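Local atomic coordinates of colicin B (Escherichia coli, PDB entry 1RH1), a protein that kills Escherichia coli and closely related bacteria by forming channels that depolarise the cytoplasmic membrane and dissipate cellular energy. Residues P223-S228 and L281-V286; A386-A391 and S478-G483; P442-V447 and A490-A495. All blocks are in the same frame, centred on the assembly; numbering follows the deposited sequence.

Overall arrangement
The three contacts follow the elongated, two-part shape of the chain. Contact 1 comes first in sequence and joins strands 225-228 and 281-286 of one curled mixed sheet in the N-terminal part of the chain, which also carries the TonB box. Helix 291-340 then leads to the helical pore-forming region, which holds contacts 2 and 3. Contact 1 lies about 79 Å from contact 2 and 63 Å from contact 3, centre to centre, so the sheet region and the channel-forming helices occupy opposite ends of the molecule. The centres of contacts 2 and 3 are about 20 Å apart and their segments alternate along the sequence. Both use helix 479-495, a hairpin helix met by helix 386-398 near its start and helix 441-452 near its other end.

Contact 1: P223-S228 and L281-V286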
loop_
_atom_site.group_PDB
_atom_site.type_symbol
_atom_site.label_atom_id
_atom_site.label_comp_id
_atom_site.label_asym_id
_atom_site.label_seq_id
_atom_site.Cartn_x
_atom_site.Cartn_y
_atom_site.Cartn_z
ATOM N N PRO A 223 15.354 -12.149 24.028
ATOM C CA PRO A 223 16.796 -12.198 23.949
ATOM C C PRO A 223 17.309 -12.862 22.659
ATOM O O PRO A 223 16.610 -13.628 21.969
ATOM C CB PRO A 223 17.159 -12.899 25.232
ATOM C CG PRO A 223 16.022 -13.860 25.446
ATOM C CD PRO A 223 14.852 -12.967 25.123
ATOM N N ASP A 224 18.563 -12.502 22.345
ATOM C CA ASP A 224 19.259 -12.973 21.164
ATOM C C ASP A 224 19.290 -14.498 21.069
ATOM O O ASP A 224 19.483 -15.198 22.070
ATOM C CB ASP A 224 20.666 -12.382 21.202
ATOM C CG ASP A 224 20.813 -10.861 20.987
ATOM O OD1 ASP A 224 21.870 -10.439 20.514
ATOM O OD2 ASP A 224 19.910 -10.080 21.293
ATOM N N LEU A 225 18.999 -15.034 19.871
ATOM C CA LEU A 225 18.997 -16.477 19.673
ATOM C C LEU A 225 20.430 -16.959 19.516
ATOM O O LEU A 225 21.261 -16.266 18.926
ATOM C CB LEU A 225 18.170 -16.797 18.444
ATOM C CG LEU A 225 18.036 -18.238 18.011
ATOM C CD1 LEU A 225 17.406 -19.109 19.069
ATOM C CD2 LEU A 225 17.173 -18.234 16.783
ATOM N N VAL A 226 20.767 -18.097 20.119
ATOM C CA VAL A 226 22.111 -18.621 19.999
ATOM C C VAL A 226 22.036 -19.612 18.868
ATOM O O VAL A 226 21.167 -20.482 18.866
ATOM C CB VAL A 226 22.533 -19.293 21.322
ATOM C CG1 VAL A 226 23.691 -20.246 21.135
ATOM C CG2 VAL A 226 23.061 -18.241 22.261
ATOM N N LEU A 227 22.937 -19.468 17.894
ATOM C CA LEU A 227 22.982 -20.381 16.757
ATOM C C LEU A 227 24.251 -21.220 16.805
ATOM O O LEU A 227 25.368 -20.716 16.779
ATOM C CB LEU A 227 22.916 -19.557 15.482
ATOM C CG LEU A 227 21.664 -18.718 15.341
ATOM C CD1 LEU A 227 21.960 -17.423 14.627
ATOM C CD2 LEU A 227 20.618 -19.564 14.662
ATOM N N SER A 228 24.075 -22.526 16.941
ATOM C CA SER A 228 25.175 -23.453 16.974
ATOM C C SER A 228 25.345 -24.013 15.565
ATOM O O SER A 228 24.663 -24.940 15.109
ATOM C CB SER A 228 24.848 -24.532 17.984
ATOM O OG SER A 228 25.880 -25.505 18.061
ATOM N N LEU A 281 22.157 -16.772 6.882
ATOM C CA LEU A 281 20.921 -17.494 7.078
ATOM C C LEU A 281 19.728 -16.555 7.212
ATOM O O LEU A 281 19.801 -15.503 7.855
ATOM C CB LEU A 281 21.088 -18.327 8.306
ATOM C CG LEU A 281 20.037 -19.374 8.565
ATOM C CD1 LEU A 281 20.125 -20.463 7.499
ATOM C CD2 LEU A 281 20.235 -19.926 9.980
ATOM N N TYR A 282 18.648 -16.921 6.515
ATOM C CA TYR A 282 17.394 -16.206 6.605
ATOM C C TYR A 282 16.627 -16.988 7.632
ATOM O O TYR A 282 16.528 -18.206 7.556
ATOM C CB TYR A 282 16.615 -16.226 5.301
ATOM C CG TYR A 282 15.164 -15.707 5.348
ATOM C CD1 TYR A 282 14.108 -16.606 5.478
ATOM C CD2 TYR A 282 14.879 -14.344 5.258
ATOM C CE1 TYR A 282 12.792 -16.162 5.523
ATOM C CE2 TYR A 282 13.561 -13.883 5.302
ATOM C CZ TYR A 282 12.534 -14.803 5.438
ATOM O OH TYR A 282 11.234 -14.367 5.522
ATOM N N ILE A 283 16.053 -16.266 8.580
ATOM C CA ILE A 283 15.290 -16.906 9.614
ATOM C C ILE A 283 14.033 -16.138 9.947
ATOM O O ILE A 283 14.000 -14.914 9.992
ATOM C CB ILE A 283 16.310 -17.093 10.767
ATOM C CG1 ILE A 283 15.651 -17.816 11.901
ATOM C CG2 ILE A 283 16.870 -15.775 11.226
ATOM C CD1 ILE A 283 16.764 -18.405 12.790
ATOM N N SER A 284 12.962 -16.910 10.074
ATOM C CA SER A 284 11.638 -16.374 10.363
ATOM C C SER A 284 11.098 -16.820 11.713
ATOM O O SER A 284 11.047 -18.018 11.988
ATOM C CB SER A 284 10.657 -16.809 9.306
ATOM O OG SER A 284 9.460 -16.074 9.526
ATOM N N ALA A 285 10.641 -15.878 12.547
ATOM C CA ALA A 285 10.196 -16.194 13.895
ATOM C C ALA A 285 8.802 -15.677 14.212
ATOM O O ALA A 285 8.603 -14.504 14.547
ATOM C CB ALA A 285 11.173 -15.599 14.894
ATOM N N VAL A 286 7.843 -16.602 14.168
ATOM C CA VAL A 286 6.426 -16.314 14.354
ATOM C C VAL A 286 5.837 -16.680 15.709
ATOM O O VAL A 286 6.206 -17.654 16.341
ATOM C CB VAL A 286 5.684 -17.036 13.197
ATOM C CG1 VAL A 286 4.170 -17.030 13.323
ATOM C CG2 VAL A 286 6.038 -16.282 11.931
#
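Leu-225 and Ile-283 meet through single terminal methyls, CD2 of the leucine lying 4.0 Å from CD1 of the isoleucine, with the two side chains inclined to each other rather than running alongside. The strands stand well apart, with 10.5 Å between the CA atoms of Leu-225 and Ala-285, too far for backbone pairing, and no hydrogen bond joins the segments. Ile-283 spans its share by an extended chain. CG1 is anti to the backbone N (chi1 -177°) and the next bond is again near trans (chi2 161°), which carries CD1 to the far end of the residue. Leu-227 approaches the same methyl from another direction, its CD2 standing 4.4 Å from Ile-283 CD1. Because Leu-225 and Leu-227 are two residues apart on a strand, both project from one face, and their CD2 atoms lie 4.3 Å from each other with the isoleucine tip set against both. Leu-281 borders this group more loosely, its CD2 being 4.7 Å from CD2 of Leu-227. The three touching residues are buried and the interaction is wholly apolar. It joins facing parts of a single curled mixed sheet in the N-terminal, colicin-like bacteriocin family region, so that strands several pairings apart bring their side chains together. Strand 225-228 is held between 213-216 and 87-90 by backbone bonds such as Leu-225 with Ala-216 and Val-226 with Val-88. Strand 281-286 runs between 139-146 and 266-271, whose Thr-144, Val-268 and Val-270 also pack against Ile-283.

Contact 2: A386-A391 and S478-G483; sequences ATDKEA and SATVVG
Asp-388 presents the flat face of its carboxylate to Val-481: the CG2 methyl sits almost straight above the group, 3.5 Å from CG and 3.7 Å from OD1. Val-481 CG2 is also 3.7 Å from Asp-388 CB, so one valine branch covers most of the acid's side chain. It comes to that place because CG2 is anti to the carbonyl carbon of Val-481, while CG1 takes the position anti to the backbone N (chi1 -176°). Thr-480 reaches the acid from a different direction. Thr-480 CG2, tilted out of the carboxylate plane, is 4.1 Å from Asp-388 OD2, and the two side chains lie roughly perpendicular. No hydrogen bond crosses the contact, although the backbones come close, with the alpha carbons of Asp-388 and Val-481 6.1 Å apart. The two helices belong to the pore-forming domain of the channel colicins, a bundle in which a hydrophobic helical hairpin is wrapped by amphipathic helices. Helix 479-495 is one arm of that hairpin and is predicted to be a transmembrane segment; helix 386-398 lies beside its first turn. Ser-478 holds the N-cap position, and Val-482 N bonds back to Ser-478 O at 2.9 Å. The acid's negative charge near this helix start is probably favourable. On the other side, Ala-391 N bonds to Thr-387 O at 3.2 Å within the turn that carries Asp-388. Further out, Asn-385 ND2 makes a weak hydrogen bond to Asp-388 OD2, and helix 291-340 meets the hairpin arm through Tyr-339 against Ala-479 and Val-336 against Val-482.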
loop_
_atom_site.group_PDB
_atom_site.type_symbol
_atom_site.label_atom_id
_atom_site.label_comp_id
_atom_site.label_asym_id
_atom_site.label_seq_id
_atom_site.Cartn_x
_atom_site.Cartn_y
_atom_site.Cartn_z
ATOM N N ALA A 386 -28.018 40.151 -28.131
ATOM C CA ALA A 386 -29.243 39.401 -27.823
ATOM C C ALA A 386 -29.618 38.171 -28.637
ATOM O O ALA A 386 -30.358 37.283 -28.202
ATOM C CB ALA A 386 -30.428 40.343 -27.889
ATOM N N THR A 387 -29.041 38.144 -29.831
ATOM C CA THR A 387 -29.242 37.082 -30.787
ATOM C C THR A 387 -28.258 35.967 -30.458
ATOM O O THR A 387 -28.630 34.793 -30.475
ATOM C CB THR A 387 -29.026 37.678 -32.184
ATOM O OG1 THR A 387 -29.712 38.924 -32.205
ATOM C CG2 THR A 387 -29.613 36.835 -33.297
ATOM N N ASP A 388 -27.002 36.316 -30.148
ATOM C CA ASP A 388 -26.024 35.332 -29.712
ATOM C C ASP A 388 -26.324 34.819 -28.314
ATOM O O ASP A 388 -26.171 33.624 -28.074
ATOM C CB ASP A 388 -24.635 35.924 -29.694
ATOM C CG ASP A 388 -24.062 36.299 -31.048
ATOM O OD1 ASP A 388 -24.639 35.917 -32.072
ATOM O OD2 ASP A 388 -23.020 36.971 -31.060
ATOM N N LYS A 389 -26.752 35.679 -27.385
ATOM C CA LYS A 389 -27.108 35.286 -26.039
ATOM C C LYS A 389 -28.209 34.259 -26.155
ATOM O O LYS A 389 -28.069 33.158 -25.624
ATOM C CB LYS A 389 -27.598 36.496 -25.277
ATOM C CG LYS A 389 -27.796 36.407 -23.769
ATOM C CD LYS A 389 -28.221 37.804 -23.264
ATOM C CE LYS A 389 -27.077 38.838 -23.150
ATOM N NZ LYS A 389 -27.449 40.184 -23.590
ATOM N N GLU A 390 -29.237 34.564 -26.964
ATOM C CA GLU A 390 -30.355 33.661 -27.180
ATOM C C GLU A 390 -29.938 32.285 -27.692
ATOM O O GLU A 390 -30.514 31.270 -27.308
ATOM C CB GLU A 390 -31.317 34.300 -28.155
ATOM C CG GLU A 390 -32.638 33.542 -28.317
ATOM C CD GLU A 390 -33.617 33.596 -27.131
ATOM O OE1 GLU A 390 -34.384 34.566 -27.071
ATOM O OE2 GLU A 390 -33.640 32.677 -26.290
ATOM N N ALA A 391 -28.894 32.221 -28.520
ATOM C CA ALA A 391 -28.378 30.977 -29.053
ATOM C C ALA A 391 -27.710 30.138 -27.985
ATOM O O ALA A 391 -27.860 28.921 -28.035
ATOM C CB ALA A 391 -27.352 31.239 -30.131
ATOM N N SER A 478 -22.336 29.464 -33.742
ATOM C CA SER A 478 -21.427 30.153 -34.640
ATOM C C SER A 478 -20.060 30.460 -34.016
ATOM O O SER A 478 -19.886 30.299 -32.811
ATOM C CB SER A 478 -22.095 31.438 -35.103
ATOM O OG SER A 478 -21.934 32.563 -34.251
ATOM N N ALA A 479 -19.057 30.894 -34.783
ATOM C CA ALA A 479 -17.749 31.207 -34.235
ATOM C C ALA A 479 -17.662 32.362 -33.240
ATOM O O ALA A 479 -16.803 32.365 -32.347
ATOM C CB ALA A 479 -16.787 31.533 -35.342
ATOM N N THR A 480 -18.565 33.344 -33.358
ATOM C CA THR A 480 -18.543 34.505 -32.475
ATOM C C THR A 480 -18.869 34.044 -31.083
ATOM O O THR A 480 -18.144 34.324 -30.133
ATOM C CB THR A 480 -19.570 35.549 -32.850
ATOM O OG1 THR A 480 -19.645 35.576 -34.259
ATOM C CG2 THR A 480 -19.179 36.928 -32.363
ATOM N N VAL A 481 -19.946 33.255 -31.071
ATOM C CA VAL A 481 -20.513 32.619 -29.904
ATOM C C VAL A 481 -19.527 31.617 -29.335
ATOM O O VAL A 481 -19.192 31.772 -28.168
ATOM C CB VAL A 481 -21.822 31.954 -30.318
ATOM C CG1 VAL A 481 -22.523 31.350 -29.130
ATOM C CG2 VAL A 481 -22.733 33.013 -30.900
ATOM N N VAL A 482 -19.010 30.623 -30.069
ATOM C CA VAL A 482 -18.022 29.676 -29.541
ATOM C C VAL A 482 -16.838 30.386 -28.878
ATOM O O VAL A 482 -16.301 29.901 -27.882
ATOM C CB VAL A 482 -17.535 28.764 -30.693
ATOM C CG1 VAL A 482 -16.371 27.843 -30.328
ATOM C CG2 VAL A 482 -18.727 27.900 -31.044
ATOM N N GLY A 483 -16.455 31.558 -29.390
ATOM C CA GLY A 483 -15.425 32.338 -28.742
ATOM C C GLY A 483 -15.875 32.875 -27.374
ATOM O O GLY A 483 -15.143 32.770 -26.387
#

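Contact 3: P442-V447 and A490-A495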
loop_
_atom_site.group_PDB
_atom_site.type_symbol
_atom_site.label_atom_id
_atom_site.label_comp_id
_atom_site.label_asym_id
_atom_site.label_seq_id
_atom_site.Cartn_x
_atom_site.Cartn_y
_atom_site.Cartn_z
ATOM N N PRO A 442 -25.390 31.632 -8.620
ATOM C CA PRO A 442 -25.957 30.289 -8.612
ATOM C C PRO A 442 -25.110 29.186 -9.213
ATOM O O PRO A 442 -25.140 28.056 -8.733
ATOM C CB PRO A 442 -27.275 30.458 -9.306
ATOM C CG PRO A 442 -27.140 31.782 -10.023
ATOM C CD PRO A 442 -26.407 32.588 -8.995
ATOM N N LEU A 443 -24.323 29.523 -10.237
ATOM C CA LEU A 443 -23.442 28.551 -10.854
ATOM C C LEU A 443 -22.263 28.265 -9.964
ATOM O O LEU A 443 -21.985 27.089 -9.743
ATOM C CB LEU A 443 -22.847 29.019 -12.174
ATOM C CG LEU A 443 -22.636 28.081 -13.362
ATOM C CD1 LEU A 443 -21.390 28.541 -14.057
ATOM C CD2 LEU A 443 -22.456 26.636 -12.963
ATOM N N MET A 444 -21.565 29.296 -9.481
ATOM C CA MET A 444 -20.352 29.072 -8.713
ATOM C C MET A 444 -20.638 28.514 -7.337
ATOM O O MET A 444 -19.895 27.713 -6.788
ATOM C CB MET A 444 -19.581 30.380 -8.620
ATOM C CG MET A 444 -19.267 30.934 -10.034
ATOM S SD MET A 444 -18.515 29.772 -11.199
ATOM C CE MET A 444 -16.873 30.368 -11.098
ATOM N N LEU A 445 -21.815 28.833 -6.838
ATOM C CA LEU A 445 -22.276 28.396 -5.534
ATOM C C LEU A 445 -22.686 26.931 -5.501
ATOM O O LEU A 445 -22.491 26.239 -4.514
ATOM C CB LEU A 445 -23.424 29.327 -5.151
ATOM C CG LEU A 445 -23.945 29.528 -3.734
ATOM C CD1 LEU A 445 -22.813 29.825 -2.763
ATOM C CD2 LEU A 445 -24.973 30.667 -3.783
ATOM N N GLU A 446 -23.255 26.430 -6.579
ATOM C CA GLU A 446 -23.640 25.040 -6.713
ATOM C C GLU A 446 -22.399 24.169 -6.703
ATOM O O GLU A 446 -22.446 23.060 -6.165
ATOM C CB GLU A 446 -24.414 24.879 -8.027
ATOM C CG GLU A 446 -24.880 23.497 -8.489
ATOM C CD GLU A 446 -25.932 22.787 -7.657
ATOM O OE1 GLU A 446 -25.868 21.557 -7.600
ATOM O OE2 GLU A 446 -26.814 23.440 -7.084
ATOM N N VAL A 447 -21.276 24.671 -7.260
ATOM C CA VAL A 447 -20.043 23.888 -7.355
ATOM C C VAL A 447 -19.460 23.743 -5.961
ATOM O O VAL A 447 -19.056 22.644 -5.571
ATOM C CB VAL A 447 -19.006 24.570 -8.285
ATOM C CG1 VAL A 447 -17.889 23.586 -8.542
ATOM C CG2 VAL A 447 -19.610 24.974 -9.617
ATOM N N ALA A 490 -13.657 29.210 -19.735
ATOM C CA ALA A 490 -12.240 29.150 -19.375
ATOM C C ALA A 490 -11.977 29.999 -18.143
ATOM O O ALA A 490 -11.281 29.582 -17.225
ATOM C CB ALA A 490 -11.363 29.674 -20.486
ATOM N N GLY A 491 -12.583 31.183 -18.101
ATOM C CA GLY A 491 -12.538 32.061 -16.953
ATOM C C GLY A 491 -13.272 31.404 -15.799
ATOM O O GLY A 491 -12.862 31.614 -14.663
ATOM N N ALA A 492 -14.307 30.574 -16.037
ATOM C CA ALA A 492 -15.020 29.906 -14.958
ATOM C C ALA A 492 -14.234 28.722 -14.412
ATOM O O ALA A 492 -13.987 28.679 -13.211
ATOM C CB ALA A 492 -16.369 29.403 -15.428
ATOM N N ILE A 493 -13.779 27.749 -15.192
ATOM C CA ILE A 493 -12.925 26.699 -14.657
ATOM C C ILE A 493 -11.647 27.300 -14.070
ATOM O O ILE A 493 -11.092 26.821 -13.083
ATOM C CB ILE A 493 -12.587 25.771 -15.766
ATOM C CG1 ILE A 493 -13.859 25.151 -16.240
ATOM C CG2 ILE A 493 -11.616 24.715 -15.305
ATOM C CD1 ILE A 493 -13.631 24.541 -17.622
ATOM N N GLY A 494 -11.206 28.404 -14.676
ATOM C CA GLY A 494 -10.012 29.114 -14.238
ATOM C C GLY A 494 -10.068 29.565 -12.785
ATOM O O GLY A 494 -9.197 29.211 -11.981
ATOM N N ALA A 495 -11.155 30.298 -12.494
ATOM C CA ALA A 495 -11.450 30.864 -11.185
ATOM C C ALA A 495 -11.434 29.913 -9.989
ATOM O O ALA A 495 -11.198 30.361 -8.879
ATOM C CB ALA A 495 -12.809 31.529 -11.233
#
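The shortest polar bond within the segments, Gly-494 N to Ala-490 O at 2.8 Å, belongs to the turn of helix 479-495 that brings Ala-492 and Ala-495 up to Met-444. This is helix-to-helix packing inside the colicin pore-forming bundle, where helix 479-495, a predicted transmembrane arm of the hydrophobic hairpin, is covered here by helix 441-452. The closest alpha carbons, those of Met-444 and Ala-492, are 8.3 Å apart, and a single long side chain bridges the interval. Met-444 starts with CG beside its backbone N (chi1 -57°) and bends again at chi2 and chi3, which turns the terminal methyl CE toward the partner helix. The alanines offer only small methyls, so CE can come near the backbone itself, 4.0 Å from Ala-492 O, a van der Waals approach to a carbonyl. Met-444 CE is 4.5 Å from Ala-492 CB. All three touching residues are buried. Met-370 and Ile-373 of helix 366-376 pack on the methionine, while Phe-464 of helix 457-472, the other hairpin arm, touches both Leu-443 and Ala-492. Ala-495 has two roles: its carbonyl O accepts a hydrogen bond from Arg-364 NE, and its CB lies 4.2 Å from Met-444 CE.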